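Local atomic coordinates of ricin B-related lectin (Polyporus squamosus, PDB entry 5MUA), a protein that binds galactose through its ricin-B-like beta-trefoil and joins this lectin part to a papain-like, calcium-dependent cysteine protease domain, here blocked by E-64. Residues B[204-208]-B[209-213]; B[220-224]-B[225-229]; B[273-276]-B[277-280]. All coordinates share one frame; numbering follows the deposited sequence.

Overall arrangement
Contacts 1 and 2 lie in series on helix 208-226, contact 1 at its N-terminal start and contact 2 at its far end, with centres about 24 Å apart. Contact 3 belongs to the loop between strands 271-273 and 280-285; its centre is about 18 Å from that of contact 1 and about 29 Å from that of contact 2. Contact 1 holds the cysteine to which E64 is attached, and it also binds two calcium ions, while the side chain of Y279 in contact 3 comes within about 6 Å of E64. Across the dimer, contact 2 packs against contact 1 of the second subunit, through A220 on D210 and N224 on F206 of that subunit.

Contact 1 of 3, residues B[204-208]-B[209-213]; sequences EIFDC and DDFAT. With CA (calcium ion), chain H; CA (calcium ion), chain I; E64 (N-[N-[1-hydroxycarboxyethyl-carbonyl]leucylamino-butyl]-guanidine), chain K.
D207 and D209 share two calcium ions, and D209 OD2 bridges the pair, at 2.3 Å to one and 2.6 Å to the other. The first also binds E64 O4. D207 divides its carboxylate, OD2 on the first ion and OD1 on the second. In both residues CG is lodged between the backbone N and the carbonyl carbon (chi1 62° in each), which turns the oxygens toward the metals. D207 OD1 and D209 OD2 stand only 2.8 Å apart with carboxylate planes 83° apart, a closeness the metal charge presumably pays for. The second ion also takes E204 O, D209 OD1, D210 OD2 and a water; S175 and D176 of the second subunit supply further ligands to the calcium pair. D210 OD2 keeps its anti lone pair for D207 N, at 3.1 Å, and so ties the loop to the helix start. Between D207 and D209, C208 SG is bonded covalently to E64 C2, and C208 N donates to E64 O1. On another flank F206 presents its edge to the face of F211 (T-shaped, centroids 4.8 Å apart, planes at 69°), while D210 CB covers a face of the F206 ring. As in papain, the cysteine stands at the start of a helix, here 208-226, with C208 against H248 and A249 of strand 246-255 and A212 against L238 of strand 233-243.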
ATOM      1  N   GLU B 204      15.998  -2.923  -3.578  1.00 10.65           N
ATOM      2  CA  GLU B 204      15.515  -1.525  -3.224  1.00 10.75           C
ATOM      3  C   GLU B 204      14.310  -1.025  -3.980  1.00 11.24           C
ATOM      4  O   GLU B 204      13.313  -0.567  -3.368  1.00 12.08           O
ATOM      5  CB  GLU B 204      16.652  -0.517  -3.268  1.00 11.68           C
ATOM      6  CG  GLU B 204      17.688  -0.648  -2.127  1.00 12.71           C
ATOM      7  CD  GLU B 204      18.648  -1.824  -2.291  1.00 13.83           C
ATOM      8  OE1 GLU B 204      19.052  -2.115  -3.444  1.00 13.63           O
ATOM      9  OE2 GLU B 204      18.997  -2.410  -1.239  1.00 14.94           O
ATOM     10  N   ILE B 205      14.335  -1.083  -5.309  1.00 10.31           N
ATOM     11  CA  ILE B 205      13.357  -0.451  -6.136  1.00 11.12           C
ATOM     12  C   ILE B 205      12.013  -1.231  -6.160  1.00 10.71           C
ATOM     13  O   ILE B 205      10.967  -0.650  -6.278  1.00 11.53           O
ATOM     14  CB  ILE B 205      13.970  -0.234  -7.529  1.00 11.65           C
ATOM     15  CG1 ILE B 205      13.156   0.733  -8.362  1.00 11.77           C
ATOM     16  CG2 ILE B 205      14.202  -1.566  -8.291  1.00 10.75           C
ATOM     17  CD1 ILE B 205      12.930   2.133  -7.777  1.00 12.36           C
ATOM     18  N   PHE B 206      12.111  -2.538  -6.032  1.00 10.34           N
ATOM     19  CA  PHE B 206      10.933  -3.368  -5.825  1.00 10.65           C
ATOM     20  C   PHE B 206      11.303  -4.679  -5.144  1.00 11.03           C
ATOM     21  O   PHE B 206      11.353  -5.735  -5.721  1.00 11.62           O
ATOM     22  CB  PHE B 206      10.147  -3.589  -7.106  1.00 11.63           C
ATOM     23  CG  PHE B 206       8.693  -3.767  -6.824  1.00 11.58           C
ATOM     24  CD1 PHE B 206       7.866  -2.649  -6.652  1.00 11.14           C
ATOM     25  CD2 PHE B 206       8.169  -5.018  -6.687  1.00 12.02           C
ATOM     26  CE1 PHE B 206       6.516  -2.753  -6.364  1.00 11.61           C
ATOM     27  CE2 PHE B 206       6.805  -5.139  -6.353  1.00 13.29           C
ATOM     28  CZ  PHE B 206       5.990  -4.028  -6.205  1.00 12.81           C
ATOM     29  N   ASP B 207      11.520  -4.558  -3.841  1.00 12.99           N
ATOM     30  CA  ASP B 207      11.999  -5.586  -2.959  1.00 11.59           C
ATOM     31  C   ASP B 207      10.952  -5.893  -1.835  1.00 11.71           C
ATOM     32  O   ASP B 207       9.776  -5.518  -1.987  1.00 11.36           O
ATOM     33  CB  ASP B 207      13.441  -5.402  -2.554  1.00 10.95           C
ATOM     34  CG  ASP B 207      13.701  -4.109  -1.783  1.00 11.55           C
ATOM     35  OD1 ASP B 207      12.741  -3.271  -1.694  1.00  9.44           O
ATOM     36  OD2 ASP B 207      14.799  -4.026  -1.165  1.00 12.44           O
ATOM     37  N   CYS B 208      11.331  -6.636  -0.788  1.00 11.68           N
ATOM     38  CA  CYS B 208      10.298  -7.220   0.076  1.00 12.11           C
ATOM     39  C   CYS B 208       9.398  -6.115   0.638  1.00 12.38           C
ATOM     40  O   CYS B 208       8.171  -6.299   0.709  1.00 11.67           O
ATOM     41  CB  CYS B 208      10.884  -7.973   1.209  1.00 12.87           C
ATOM     42  SG  CYS B 208      12.040  -7.132   2.322  1.00 13.83           S
ATOM     43  N   ASP B 209       9.966  -4.974   1.012  1.00 11.14           N
ATOM     44  CA  ASP B 209       9.139  -3.929   1.513  1.00 12.73           C
ATOM     45  C   ASP B 209       8.049  -3.529   0.527  1.00 11.98           C
ATOM     46  O   ASP B 209       6.922  -3.221   0.942  1.00 11.33           O
ATOM     47  CB  ASP B 209       9.926  -2.728   2.038  1.00 11.43           C
ATOM     48  CG  ASP B 209      10.792  -2.029   0.961  1.00 12.37           C
ATOM     49  OD1 ASP B 209      10.269  -1.147   0.248  1.00 11.22           O
ATOM     50  OD2 ASP B 209      11.973  -2.453   0.842  1.00 12.79           O
ATOM     51  N   ASP B 210       8.357  -3.512  -0.749  1.00 11.02           N
ATOM     52  CA  ASP B 210       7.415  -3.064  -1.758  1.00 11.38           C
ATOM     53  C   ASP B 210       6.321  -4.126  -1.983  1.00 11.23           C
ATOM     54  O   ASP B 210       5.166  -3.811  -2.054  1.00 11.28           O
ATOM     55  CB  ASP B 210       8.145  -2.723  -3.042  1.00 11.46           C
ATOM     56  CG  ASP B 210       9.139  -1.623  -2.814  1.00 11.43           C
ATOM     57  OD1 ASP B 210       8.670  -0.491  -2.562  1.00 11.54           O
ATOM     58  OD2 ASP B 210      10.343  -1.941  -2.755  1.00 10.61           O
ATOM     59  N   PHE B 211       6.734  -5.395  -2.067  1.00 11.10           N
ATOM     60  CA  PHE B 211       5.764  -6.475  -2.185  1.00 12.23           C
ATOM     61  C   PHE B 211       4.788  -6.421  -1.036  1.00 11.52           C
ATOM     62  O   PHE B 211       3.578  -6.522  -1.304  1.00 13.19           O
ATOM     63  CB  PHE B 211       6.436  -7.835  -2.218  1.00 12.53           C
ATOM     64  CG  PHE B 211       7.074  -8.163  -3.551  1.00 11.55           C
ATOM     65  CD1 PHE B 211       6.335  -8.757  -4.565  1.00 11.95           C
ATOM     66  CD2 PHE B 211       8.403  -7.814  -3.807  1.00 11.96           C
ATOM     67  CE1 PHE B 211       6.888  -9.011  -5.794  1.00 12.23           C
ATOM     68  CE2 PHE B 211       8.983  -8.091  -5.034  1.00 11.63           C
ATOM     69  CZ  PHE B 211       8.202  -8.668  -6.045  1.00 12.44           C
ATOM     70  N   ALA B 212       5.271  -6.276   0.203  1.00 11.64           N
ATOM     71  CA  ALA B 212       4.400  -6.321   1.353  1.00 10.68           C
ATOM     72  C   ALA B 212       3.459  -5.087   1.456  1.00 11.42           C
ATOM     73  O   ALA B 212       2.274  -5.162   1.788  1.00 11.17           O
ATOM     74  CB  ALA B 212       5.186  -6.565   2.634  1.00 10.75           C
ATOM     75  N   THR B 213       4.027  -3.944   1.134  1.00 10.82           N
ATOM     76  CA  THR B 213       3.242  -2.698   1.189  1.00 10.96           C
ATOM     77  C   THR B 213       2.233  -2.657   0.071  1.00 10.91           C
ATOM     78  O   THR B 213       1.105  -2.243   0.298  1.00 11.22           O
ATOM     79  CB  THR B 213       4.179  -1.468   1.127  1.00 12.36           C
ATOM     80  OG1 THR B 213       4.952  -1.472   2.291  1.00 16.84           O
ATOM     81  CG2 THR B 213       3.373  -0.135   1.114  1.00 13.89           C
TER
HETATM   82 CA    CA H 306      12.095  -1.037  -1.349  1.00 10.34          CA
HETATM   83 CA    CA I 307      14.296  -2.632   0.822  0.50  9.06          CA
HETATM   84  C1  E64 K 302      13.776  -8.711   0.823  1.00 14.15           C
HETATM   85  O1  E64 K 302      13.660  -8.346  -0.344  1.00 15.07           O
HETATM   86  O2  E64 K 302      13.814  -9.932   1.184  1.00 15.09           O
HETATM   87  C2  E64 K 302      13.755  -7.692   1.888  1.00 14.41           C
HETATM   88  C3  E64 K 302      14.651  -6.516   1.494  1.00 14.65           C
HETATM   89  O3  E64 K 302      15.905  -7.165   1.634  1.00 15.52           O
HETATM   90  C4  E64 K 302      14.557  -5.372   2.436  1.00 14.06           C
HETATM   91  O4  E64 K 302      13.899  -4.415   2.185  1.00 16.03           O
HETATM   92  N1  E64 K 302      15.132  -5.489   3.588  1.00 14.33           N
HETATM   93  C6  E64 K 302      15.140  -4.476   4.633  1.00 15.23           C
HETATM   94  C7  E64 K 302      14.269  -4.652   5.862  1.00 14.75           C
HETATM   95  C8  E64 K 302      12.814  -4.984   5.564  1.00 14.67           C
HETATM   96  C9  E64 K 302      12.086  -3.739   5.051  1.00 14.63           C
HETATM   97  C10 E64 K 302      12.212  -5.466   6.813  1.00 15.27           C
HETATM   98  C11 E64 K 302      16.479  -3.836   4.924  1.00 21.39           C
HETATM   99  O5  E64 K 302      17.195  -4.438   5.710  1.00 23.94           O
HETATM  100  N2  E64 K 302      16.855  -2.710   4.369  1.00 26.44           N
HETATM  101  C12 E64 K 302      18.047  -1.939   4.775  1.00 26.90           C
HETATM  102  C13 E64 K 302      17.625  -0.570   5.291  1.00 25.64           C
HETATM  103  C14 E64 K 302      18.786   0.411   5.597  1.00 24.69           C
HETATM  104  C15 E64 K 302      18.725   0.867   7.054  1.00 22.55           C
HETATM  105  N3  E64 K 302      19.550   2.071   7.203  1.00 23.53           N
HETATM  106  C16 E64 K 302      19.626   2.833   8.280  1.00 24.11           C
HETATM  107  N4  E64 K 302      19.044   2.457   9.436  1.00 22.51           N
HETATM  108  N5  E64 K 302      20.264   4.045   8.180  1.00 24.41           N
HETATM  109  O   HOH W   1      16.760  -3.090   1.210  1.00 13.20           O
HETATM  110  O   HOH W   2      10.772   0.971  -2.007  1.00 10.53           O

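Contact 2 of 3, residues B[220-224]-B[225-229]; sequences AKWGN and ENFKA
N226 folds back against W222, one helical turn earlier: CB lies 3.3 Å from W222 O and CG 3.6 Å from that same oxygen; ND2 then donates to W222 O at 2.9 Å, with the oxygen close to the amide plane. The same ND2 sits over one face of the indole, toward the rim of the ring system, and approaches W222 NE1 to 3.2 Å, a meeting of two donors and therefore not a bond. Amide and indole planes are inclined at 42°. W222 CG is anti to its backbone N (chi1 -172°), a torsion that leads the ring beneath the amide. This is the C-terminal end of helix 208-226: F227 is the first residue to leave helical torsions, yet its N still reaches G223 O at 3.0 Å, and W222 O takes, besides the amide, weak bonds from E225 N and N226 N. The F227 ring turns its edge toward the six-membered ring of W222 in an offset edge-to-face pair, centroids 5.8 Å apart and planes at 81°, with W222 CZ3 3.8 Å from F227 CE2. Both rings rest on L234 of strand 233-243. Round the helix from these rings, K221 and E225 run side by side, but K221 NZ stays 4.7 Å from E225 OE2. A water instead joins E225 OE2 to N224 ND2, while N224 OD1 and F227 O accept from R202 of the second subunit.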
ATOM      1  N   ALA B 220      -6.672  -3.461   0.544  1.00 11.79           N
ATOM      2  CA  ALA B 220      -7.521  -2.294   0.886  1.00 12.30           C
ATOM      3  C   ALA B 220      -8.407  -1.887  -0.337  1.00 11.98           C
ATOM      4  O   ALA B 220      -9.578  -1.579  -0.197  1.00 10.61           O
ATOM      5  CB  ALA B 220      -6.668  -1.138   1.351  1.00 13.09           C
ATOM      6  N   LYS B 221      -7.832  -1.836  -1.539  1.00 12.21           N
ATOM      7  CA  LYS B 221      -8.603  -1.472  -2.727  1.00 12.77           C
ATOM      8  C   LYS B 221      -9.644  -2.522  -3.022  1.00 11.89           C
ATOM      9  O   LYS B 221     -10.756  -2.175  -3.398  1.00 12.45           O
ATOM     10  CB  LYS B 221      -7.708  -1.215  -3.974  1.00 14.25           C
ATOM     11  CG  LYS B 221      -6.707  -0.060  -3.787  1.00 16.12           C
ATOM     12  CD  LYS B 221      -5.857   0.164  -5.045  1.00 19.29           C
ATOM     13  CE  LYS B 221      -6.720   0.759  -6.156  1.00 21.28           C
ATOM     14  NZ  LYS B 221      -6.022   1.363  -7.332  1.00 22.11           N
ATOM     15  N   TRP B 222      -9.303  -3.788  -2.865  1.00 11.86           N
ATOM     16  CA  TRP B 222     -10.317  -4.846  -3.048  1.00 12.54           C
ATOM     17  C   TRP B 222     -11.530  -4.662  -2.124  1.00 12.24           C
ATOM     18  O   TRP B 222     -12.693  -4.826  -2.561  1.00 11.55           O
ATOM     19  CB  TRP B 222      -9.671  -6.224  -2.902  1.00 13.48           C
ATOM     20  CG  TRP B 222     -10.564  -7.395  -3.243  1.00 14.90           C
ATOM     21  CD1 TRP B 222     -10.774  -7.987  -4.491  1.00 15.48           C
ATOM     22  CD2 TRP B 222     -11.306  -8.156  -2.301  1.00 14.35           C
ATOM     23  NE1 TRP B 222     -11.628  -9.091  -4.336  1.00 16.04           N
ATOM     24  CE2 TRP B 222     -11.974  -9.196  -3.016  1.00 14.97           C
ATOM     25  CE3 TRP B 222     -11.465  -8.070  -0.933  1.00 13.64           C
ATOM     26  CZ2 TRP B 222     -12.763 -10.169  -2.346  1.00 15.04           C
ATOM     27  CZ3 TRP B 222     -12.250  -9.009  -0.274  1.00 13.25           C
ATOM     28  CH2 TRP B 222     -12.890 -10.034  -0.987  1.00 13.56           C
ATOM     29  N   GLY B 223     -11.228  -4.317  -0.883  1.00 11.32           N
ATOM     30  CA  GLY B 223     -12.295  -4.006   0.090  1.00 12.50           C
ATOM     31  C   GLY B 223     -13.146  -2.871  -0.329  1.00 12.54           C
ATOM     32  O   GLY B 223     -14.413  -2.949  -0.337  1.00 12.42           O
ATOM     33  N   ASN B 224     -12.501  -1.782  -0.737  1.00 12.16           N
ATOM     34  CA  ASN B 224     -13.272  -0.651  -1.225  1.00 12.37           C
ATOM     35  C   ASN B 224     -14.119  -0.944  -2.437  1.00 12.21           C
ATOM     36  O   ASN B 224     -15.276  -0.505  -2.587  1.00 13.00           O
ATOM     37  CB  ASN B 224     -12.298   0.478  -1.570  1.00 12.37           C
ATOM     38  CG  ASN B 224     -13.016   1.712  -2.062  1.00 13.34           C
ATOM     39  OD1 ASN B 224     -13.935   2.258  -1.387  1.00 13.42           O
ATOM     40  ND2 ASN B 224     -12.616   2.190  -3.295  1.00 13.75           N
ATOM     41  N   GLU B 225     -13.594  -1.777  -3.286  1.00 14.59           N
ATOM     42  CA  GLU B 225     -14.243  -2.041  -4.579  1.00 15.30           C
ATOM     43  C   GLU B 225     -15.321  -3.131  -4.478  1.00 15.11           C
ATOM     44  O   GLU B 225     -16.191  -3.202  -5.316  1.00 16.18           O
ATOM     45  CB  GLU B 225     -13.194  -2.369  -5.611  1.00 16.64           C
ATOM     46  CG  GLU B 225     -12.387  -1.102  -5.941  1.00 17.22           C
ATOM     47  CD  GLU B 225     -11.183  -1.326  -6.857  1.00 18.90           C
ATOM     48  OE1 GLU B 225     -11.042  -2.450  -7.397  1.00 18.16           O
ATOM     49  OE2 GLU B 225     -10.334  -0.352  -6.972  1.00 20.71           O
ATOM     50  N   ASN B 226     -15.291  -3.947  -3.436  1.00 13.56           N
ATOM     51  CA  ASN B 226     -16.296  -5.010  -3.342  1.00 13.98           C
ATOM     52  C   ASN B 226     -17.293  -4.870  -2.225  1.00 14.92           C
ATOM     53  O   ASN B 226     -18.242  -5.663  -2.203  1.00 17.66           O
ATOM     54  CB  ASN B 226     -15.578  -6.304  -3.149  1.00 14.90           C
ATOM     55  CG  ASN B 226     -15.002  -6.837  -4.419  1.00 17.21           C
ATOM     56  OD1 ASN B 226     -15.730  -7.467  -5.168  1.00 21.64           O
ATOM     57  ND2 ASN B 226     -13.693  -6.658  -4.639  1.00 15.60           N
ATOM     58  N   PHE B 227     -17.117  -3.944  -1.293  1.00 13.03           N
ATOM     59  CA  PHE B 227     -18.085  -3.798  -0.201  1.00 14.03           C
ATOM     60  C   PHE B 227     -18.698  -2.418  -0.199  1.00 14.02           C
ATOM     61  O   PHE B 227     -17.987  -1.419  -0.081  1.00 14.76           O
ATOM     62  CB  PHE B 227     -17.475  -4.115   1.133  1.00 12.63           C
ATOM     63  CG  PHE B 227     -16.976  -5.533   1.225  1.00 12.98           C
ATOM     64  CD1 PHE B 227     -17.843  -6.568   1.432  1.00 13.08           C
ATOM     65  CD2 PHE B 227     -15.656  -5.841   1.107  1.00 14.24           C
ATOM     66  CE1 PHE B 227     -17.380  -7.865   1.538  1.00 13.17           C
ATOM     67  CE2 PHE B 227     -15.182  -7.155   1.182  1.00 13.46           C
ATOM     68  CZ  PHE B 227     -16.061  -8.155   1.385  1.00 13.72           C
ATOM     69  N   LYS B 228     -20.001  -2.362  -0.391  1.00 13.86           N
ATOM     70  CA  LYS B 228     -20.727  -1.064  -0.395  1.00 15.14           C
ATOM     71  C   LYS B 228     -21.080  -0.577   0.990  1.00 15.10           C
ATOM     72  O   LYS B 228     -21.347   0.613   1.227  1.00 15.91           O
ATOM     73  CB  LYS B 228     -21.915  -1.093  -1.341  1.00 18.17           C
ATOM     74  CG  LYS B 228     -21.507  -1.290  -2.812  1.00 23.84           C
ATOM     75  CD  LYS B 228     -22.627  -1.799  -3.725  1.00 27.18           C
ATOM     76  CE  LYS B 228     -23.895  -0.917  -3.723  1.00 32.31           C
ATOM     77  NZ  LYS B 228     -23.836   0.319  -4.560  1.00 35.26           N
ATOM     78  N   ALA B 229     -21.069  -1.479   1.960  1.00 13.74           N
ATOM     79  CA  ALA B 229     -21.230  -1.052   3.383  1.00 12.98           C
ATOM     80  C   ALA B 229     -19.952  -0.366   3.834  1.00 14.34           C
ATOM     81  O   ALA B 229     -18.895  -0.603   3.262  1.00 12.78           O
ATOM     82  CB  ALA B 229     -21.505  -2.297   4.257  1.00 12.67           C
TER
HETATM   83  O   HOH W   3     -10.096   1.308  -4.563  1.00 19.69           O

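Contact 3 of 3, residues B[273-276]-B[277-280]; sequences SANA and WDYK
Two torsions set up the pocket of acceptors facing W277 N: S273 OG is anti to its own backbone N (chi1 162°), and N275 CG is tucked between backbone N and carbonyl carbon (chi1 66°). W277 N consequently donates to both S273 OG and N275 OD1, weakly in each case, the latter at 3.2 Å. S273 OG also takes weak bonds from N275 N and A276 N, in the manner of an ST turn. The rest of the serine is used as well: S273 CB lies over a face of the W277 indole, 3.4 Å from CE2 and 3.7 Å from the centroid of the six-membered ring, a CH-pi contact offset toward the rim. On the side of the turn away from the indole, N275 ND2 makes a weak bond to D278 OD1 at 3.0 Å. The backbone closes by two firmer bonds, D278 N to N275 O at 3.1 Å and Y279 N to A276 O at 2.8 Å, each donor standing above the carbonyl plane. A water spans N275 O and Y279 O. With these i to i+3 bonds and positive phi at A276, W277 and D278, 275-278 and 276-279 form two overlapping type I' beta turns. These turns connect strand 271-273 to strand 280-285 and deliver the Y279 ring to K243 (cation-pi) and to H248, at the margin of the E64 pocket of the papain-like domain.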
ATOM      1  N   SER B 273       2.836 -19.381   5.695  1.00 19.80           N
ATOM      2  CA  SER B 273       3.754 -20.003   6.618  1.00 21.11           C
ATOM      3  C   SER B 273       3.145 -19.863   8.032  1.00 20.70           C
ATOM      4  O   SER B 273       2.545 -18.827   8.373  1.00 20.58           O
ATOM      5  CB  SER B 273       5.072 -19.260   6.552  1.00 21.83           C
ATOM      6  OG  SER B 273       5.865 -19.539   7.700  1.00 27.43           O
ATOM      7  N   ALA B 274       3.256 -20.912   8.830  1.00 19.51           N
ATOM      8  CA  ALA B 274       2.872 -20.881  10.229  1.00 18.61           C
ATOM      9  C   ALA B 274       3.972 -20.285  11.091  1.00 19.11           C
ATOM     10  O   ALA B 274       3.658 -19.735  12.131  1.00 20.10           O
ATOM     11  CB  ALA B 274       2.486 -22.292  10.704  1.00 19.54           C
ATOM     12  N   ASN B 275       5.250 -20.334  10.676  1.00 19.14           N
ATOM     13  CA  ASN B 275       6.388 -19.859  11.529  1.00 19.14           C
ATOM     14  C   ASN B 275       7.088 -18.540  11.068  1.00 19.00           C
ATOM     15  O   ASN B 275       8.160 -18.178  11.599  1.00 19.99           O
ATOM     16  CB  ASN B 275       7.476 -20.945  11.566  1.00 23.15           C
ATOM     17  CG  ASN B 275       8.147 -21.167  10.197  1.00 28.00           C
ATOM     18  OD1 ASN B 275       7.555 -20.936   9.132  1.00 33.70           O
ATOM     19  ND2 ASN B 275       9.416 -21.584  10.220  1.00 30.71           N
ATOM     20  N   ALA B 276       6.526 -17.892  10.055  1.00 18.83           N
ATOM     21  CA  ALA B 276       7.079 -16.585   9.519  1.00 18.64           C
ATOM     22  C   ALA B 276       8.541 -16.811   8.985  1.00 18.80           C
ATOM     23  O   ALA B 276       9.383 -15.915   9.009  1.00 18.73           O
ATOM     24  CB  ALA B 276       7.022 -15.492  10.625  1.00 19.03           C
ATOM     25  N   TRP B 277       8.813 -18.037   8.510  1.00 18.92           N
ATOM     26  CA  TRP B 277      10.155 -18.385   7.973  1.00 20.81           C
ATOM     27  C   TRP B 277      11.262 -18.044   8.988  1.00 20.52           C
ATOM     28  O   TRP B 277      12.375 -17.639   8.640  1.00 19.01           O
ATOM     29  CB  TRP B 277      10.416 -17.689   6.627  1.00 22.26           C
ATOM     30  CG  TRP B 277       9.295 -17.878   5.707  1.00 22.35           C
ATOM     31  CD1 TRP B 277       9.080 -18.939   4.901  1.00 22.19           C
ATOM     32  CD2 TRP B 277       8.167 -17.000   5.554  1.00 20.64           C
ATOM     33  NE1 TRP B 277       7.870 -18.786   4.222  1.00 21.65           N
ATOM     34  CE2 TRP B 277       7.290 -17.611   4.631  1.00 20.93           C
ATOM     35  CE3 TRP B 277       7.818 -15.760   6.112  1.00 21.73           C
ATOM     36  CZ2 TRP B 277       6.083 -17.011   4.225  1.00 21.61           C
ATOM     37  CZ3 TRP B 277       6.613 -15.187   5.736  1.00 23.43           C
ATOM     38  CH2 TRP B 277       5.769 -15.810   4.796  1.00 20.30           C
ATOM     39  N   ASP B 278      10.933 -18.178  10.264  1.00 19.33           N
ATOM     40  CA  ASP B 278      11.822 -17.843  11.338  1.00 19.59           C
ATOM     41  C   ASP B 278      12.142 -16.381  11.567  1.00 18.25           C
ATOM     42  O   ASP B 278      12.912 -16.078  12.477  1.00 18.38           O
ATOM     43  CB  ASP B 278      13.088 -18.687  11.345  1.00 21.47           C
ATOM     44  CG  ASP B 278      12.792 -20.153  11.440  1.00 24.89           C
ATOM     45  OD1 ASP B 278      11.710 -20.543  11.905  1.00 23.80           O
ATOM     46  OD2 ASP B 278      13.664 -20.912  11.057  1.00 27.26           O
ATOM     47  N   TYR B 279      11.452 -15.470  10.867  1.00 16.10           N
ATOM     48  CA  TYR B 279      11.630 -14.041  11.203  1.00 15.88           C
ATOM     49  C   TYR B 279      10.914 -13.709  12.441  1.00 15.59           C
ATOM     50  O   TYR B 279       9.810 -14.254  12.719  1.00 16.57           O
ATOM     51  CB  TYR B 279      11.184 -13.115  10.067  1.00 16.37           C
ATOM     52  CG  TYR B 279      12.026 -13.294   8.806  1.00 17.28           C
ATOM     53  CD1 TYR B 279      13.323 -12.786   8.737  1.00 17.05           C
ATOM     54  CD2 TYR B 279      11.524 -13.941   7.703  1.00 17.66           C
ATOM     55  CE1 TYR B 279      14.087 -12.974   7.603  1.00 18.86           C
ATOM     56  CE2 TYR B 279      12.288 -14.105   6.553  1.00 18.71           C
ATOM     57  CZ  TYR B 279      13.560 -13.653   6.533  1.00 18.73           C
ATOM     58  OH  TYR B 279      14.318 -13.799   5.404  1.00 22.19           O
ATOM     59  N   LYS B 280      11.480 -12.758  13.174  1.00 16.48           N
ATOM     60  CA  LYS B 280      10.846 -12.252  14.355  1.00 17.08           C
ATOM     61  C   LYS B 280      10.615 -10.781  14.146  1.00 17.20           C
ATOM     62  O   LYS B 280      11.550 -10.037  13.773  1.00 15.34           O
ATOM     63  CB  LYS B 280      11.643 -12.551  15.633  1.00 18.27           C
ATOM     64  CG  LYS B 280      11.873 -14.034  15.910  1.00 18.89           C
ATOM     65  CD  LYS B 280      10.565 -14.736  16.354  1.00 20.98           C
ATOM     66  CE  LYS B 280      10.640 -16.254  16.279  1.00 24.83           C
ATOM     67  NZ  LYS B 280      11.713 -16.779  17.149  1.00 27.10           N
TER
HETATM   68  O   HOH W   4       8.920 -16.593  13.695  1.00 21.57           O